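Local atomic coordinates of Lmo0740 protein (Listeria monocytogenes, PDB entry 4RFA), a protein that probably acts as a transcriptional activator of the Crp family, binding DNA through a domain joined to a cyclic nucleotide-binding-like beta roll. Residues 29-34 with 105-110. Residues are numbered along the deposited sequence; the frame is centred on the assembly and turned at random.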
ATOM      1  N   VAL A  29      23.334  -0.102  13.437  1.00 52.47           N
ATOM      2  CA  VAL A  29      22.359   0.962  13.603  1.00 54.12           C
ATOM      3  C   VAL A  29      23.084   2.262  13.403  1.00 55.16           C
ATOM      4  O   VAL A  29      24.050   2.528  14.066  1.00 54.00           O
ATOM      5  CB  VAL A  29      21.746   1.002  15.003  1.00 53.72           C
ATOM      6  CG1 VAL A  29      20.809   2.187  15.104  1.00 49.98           C
ATOM      7  CG2 VAL A  29      21.061  -0.312  15.358  1.00 54.26           C
ATOM      8  N   THR A  30      22.568   3.089  12.525  1.00 57.84           N
ATOM      9  CA  THR A  30      23.292   4.260  12.053  1.00 62.23           C
ATOM     10  C   THR A  30      22.256   5.370  11.918  1.00 61.50           C
ATOM     11  O   THR A  30      21.145   5.078  11.613  1.00 57.14           O
ATOM     12  CB  THR A  30      23.936   3.901  10.702  1.00 63.05           C
ATOM     13  OG1 THR A  30      25.292   3.514  10.932  1.00 68.22           O
ATOM     14  CG2 THR A  30      23.902   5.002   9.729  1.00 68.88           C
ATOM     15  N   LYS A  31      22.650   6.622  12.118  1.00 63.29           N
ATOM     16  CA  LYS A  31      21.752   7.766  12.077  1.00 64.04           C
ATOM     17  C   LYS A  31      22.112   8.653  10.896  1.00 62.63           C
ATOM     18  O   LYS A  31      23.301   8.808  10.574  1.00 54.33           O
ATOM     19  CB  LYS A  31      21.971   8.565  13.350  1.00 68.39           C
ATOM     20  CG  LYS A  31      20.950   9.628  13.623  1.00 72.26           C
ATOM     21  CD  LYS A  31      21.111  10.172  15.036  1.00 75.00           C
ATOM     22  CE  LYS A  31      22.336  11.050  15.176  1.00 77.40           C
ATOM     23  NZ  LYS A  31      22.236  12.283  14.346  1.00 78.61           N
ATOM     24  N   LYS A  32      21.092   9.265  10.300  1.00 55.78           N
ATOM     25  CA  LYS A  32      21.242  10.184   9.186  1.00 57.00           C
ATOM     26  C   LYS A  32      20.284  11.377   9.307  1.00 58.89           C
ATOM     27  O   LYS A  32      19.070  11.194   9.549  1.00 61.08           O
ATOM     28  CB  LYS A  32      20.920   9.432   7.915  1.00 62.60           C
ATOM     29  CG  LYS A  32      22.046   9.274   6.941  1.00 72.95           C
ATOM     30  CD  LYS A  32      22.277  10.538   6.148  1.00 76.74           C
ATOM     31  CE  LYS A  32      23.281  10.257   5.049  1.00 84.90           C
ATOM     32  NZ  LYS A  32      23.663  11.515   4.360  1.00 93.39           N
ATOM     33  N   THR A  33      20.794  12.588   9.101  1.00 53.61           N
ATOM     34  CA  THR A  33      19.987  13.783   9.205  1.00 52.06           C
ATOM     35  C   THR A  33      20.021  14.493   7.856  1.00 54.12           C
ATOM     36  O   THR A  33      20.981  14.413   7.105  1.00 53.59           O
ATOM     37  CB  THR A  33      20.432  14.733  10.333  1.00 56.55           C
ATOM     38  OG1 THR A  33      21.802  15.059  10.159  1.00 66.97           O
ATOM     39  CG2 THR A  33      20.324  14.110  11.683  1.00 55.89           C
ATOM     40  N   TYR A  34      18.902  15.120   7.521  1.00 55.15           N
ATOM     41  CA  TYR A  34      18.689  15.665   6.236  1.00 56.23           C
ATOM     42  C   TYR A  34      18.057  17.027   6.423  1.00 61.06           C
ATOM     43  O   TYR A  34      17.531  17.322   7.493  1.00 60.93           O
ATOM     44  CB  TYR A  34      17.702  14.830   5.483  1.00 56.83           C
ATOM     45  CG  TYR A  34      18.187  13.511   5.033  1.00 57.09           C
ATOM     46  CD1 TYR A  34      18.048  12.364   5.848  1.00 53.03           C
ATOM     47  CD2 TYR A  34      18.769  13.382   3.777  1.00 59.39           C
ATOM     48  CE1 TYR A  34      18.489  11.130   5.398  1.00 53.91           C
ATOM     49  CE2 TYR A  34      19.219  12.167   3.331  1.00 61.19           C
ATOM     50  CZ  TYR A  34      19.062  11.045   4.137  1.00 58.99           C
ATOM     51  OH  TYR A  34      19.523   9.860   3.629  1.00 64.69           O
HETATM   52  N   MSE A 105      15.330  13.314  10.653  1.00 55.42           N
HETATM   53  CA  MSE A 105      16.302  12.380  11.227  1.00 59.38           C
HETATM   54  C   MSE A 105      15.770  11.012  11.096  1.00 55.28           C
HETATM   55  O   MSE A 105      14.617  10.773  11.398  1.00 51.96           O
HETATM   56  CB  MSE A 105      16.462  12.519  12.733  1.00 66.19           C
HETATM   57  CG  MSE A 105      17.326  11.421  13.412  1.00 74.65           C
HETATM   58 SE   MSE A 105      17.614  12.019  15.282  1.00104.79          SE
HETATM   59  CE  MSE A 105      18.626  13.679  14.903  1.00 92.10           C
ATOM     60  N   LEU A 106      16.622  10.087  10.707  1.00 55.90           N
ATOM     61  CA  LEU A 106      16.241   8.689  10.706  1.00 58.21           C
ATOM     62  C   LEU A 106      17.325   7.787  11.201  1.00 57.80           C
ATOM     63  O   LEU A 106      18.478   8.196  11.316  1.00 61.42           O
ATOM     64  CB  LEU A 106      15.819   8.276   9.296  1.00 57.61           C
ATOM     65  CG  LEU A 106      16.843   8.338   8.182  1.00 55.55           C
ATOM     66  CD1 LEU A 106      17.872   7.233   8.322  1.00 58.12           C
ATOM     67  CD2 LEU A 106      16.151   8.211   6.846  1.00 55.29           C
ATOM     68  N   TYR A 107      16.940   6.543  11.467  1.00 59.05           N
ATOM     69  CA  TYR A 107      17.884   5.493  11.799  1.00 58.96           C
ATOM     70  C   TYR A 107      17.975   4.463  10.683  1.00 56.07           C
ATOM     71  O   TYR A 107      16.992   4.010  10.168  1.00 55.73           O
ATOM     72  CB  TYR A 107      17.506   4.847  13.142  1.00 61.79           C
ATOM     73  CG  TYR A 107      17.940   5.710  14.306  1.00 62.85           C
ATOM     74  CD1 TYR A 107      19.234   5.667  14.787  1.00 64.08           C
ATOM     75  CD2 TYR A 107      17.073   6.640  14.851  1.00 65.00           C
ATOM     76  CE1 TYR A 107      19.635   6.496  15.832  1.00 66.81           C
ATOM     77  CE2 TYR A 107      17.463   7.472  15.890  1.00 64.99           C
ATOM     78  CZ  TYR A 107      18.724   7.394  16.378  1.00 67.59           C
ATOM     79  OH  TYR A 107      19.064   8.245  17.392  1.00 71.76           O
ATOM     80  N   LYS A 108      19.177   4.119  10.274  1.00 56.83           N
ATOM     81  CA  LYS A 108      19.342   3.032   9.312  1.00 56.80           C
ATOM     82  C   LYS A 108      19.689   1.813  10.117  1.00 53.62           C
ATOM     83  O   LYS A 108      20.696   1.822  10.812  1.00 52.64           O
ATOM     84  CB  LYS A 108      20.482   3.356   8.347  1.00 59.80           C
ATOM     85  CG  LYS A 108      20.783   2.262   7.341  1.00 64.47           C
ATOM     86  CD  LYS A 108      21.914   2.689   6.437  1.00 67.99           C
ATOM     87  CE  LYS A 108      22.365   1.549   5.536  1.00 73.23           C
ATOM     88  NZ  LYS A 108      23.682   1.877   4.935  1.00 76.33           N
ATOM     89  N   ILE A 109      18.888   0.764   9.996  1.00 52.75           N
ATOM     90  CA  ILE A 109      19.125  -0.459  10.736  1.00 56.66           C
ATOM     91  C   ILE A 109      19.318  -1.681   9.852  1.00 60.85           C
ATOM     92  O   ILE A 109      18.464  -2.026   9.050  1.00 60.93           O
ATOM     93  CB  ILE A 109      17.952  -0.777  11.663  1.00 55.07           C
ATOM     94  CG1 ILE A 109      17.649   0.407  12.563  1.00 55.71           C
ATOM     95  CG2 ILE A 109      18.321  -1.972  12.498  1.00 58.17           C
ATOM     96  CD1 ILE A 109      16.254   0.440  13.097  1.00 55.72           C
ATOM     97  N   ASP A 110      20.432  -2.364  10.034  1.00 66.12           N
ATOM     98  CA  ASP A 110      20.722  -3.516   9.235  1.00 65.17           C
ATOM     99  C   ASP A 110      19.573  -4.473   9.440  1.00 65.95           C
ATOM    100  O   ASP A 110      19.139  -4.719  10.557  1.00 71.36           O
ATOM    101  CB  ASP A 110      22.080  -4.115   9.605  1.00 69.23           C
ATOM    102  CG  ASP A 110      22.280  -5.491   9.015  1.00 71.11           C
ATOM    103  OD1 ASP A 110      21.558  -6.432   9.443  1.00 67.64           O
ATOM    104  OD2 ASP A 110      23.132  -5.609   8.110  1.00 72.47           O
TER
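Thr30 O receives the backbone N of Lys108 at 2.6 Å. The CA-H of Tyr107 also approaches this oxygen. In return, Thr30 N bonds to Lys108 O at 2.8 Å, with 141° at the hydrogen. Lys32 and Leu106 form the next hydrogen-bonded pair, with Lys32 N to Leu106 O at 3.0 Å and Leu106 N to Lys32 O at 2.9 Å. The strands run antiparallel, and the other three accepting oxygens each receive a CA-H contact too, from Val29, Lys31 or Met105.

On the face of Val29, Lys31 and Thr33, the Lys31 chain passes over one face of the Tyr107 ring. Lys31 CG sits 4.0 Å above the ring plane, offset toward the rim. Lys31 CD reaches Tyr107 OH at 3.7 Å. Lys31 CG lies anti to the backbone N (chi1 -168°), and bends at chi3 and chi4 then carry NZ toward Met105 CE. Met105, a selenomethionine, also sets CE 3.7 Å from Thr33 CG2.

The pair belongs to the beta roll expected of a cyclic nucleotide-binding domain. Strand 29-35 is an outermost strand of its sheet within this chain, and 103-110 pairs on its other side with strand 49-55, also antiparallel. Helix 11-20 packs on the face of Lys31 and Tyr107, through Leu16 against Tyr107 and Leu19 against Ile109.

On the other face, Leu106 points CD1 at Lys32 CB and CD2 at Tyr34 CE1. Lys108 runs out extended beside Thr30, and its NZ makes a long, weak ion pair with Glu45.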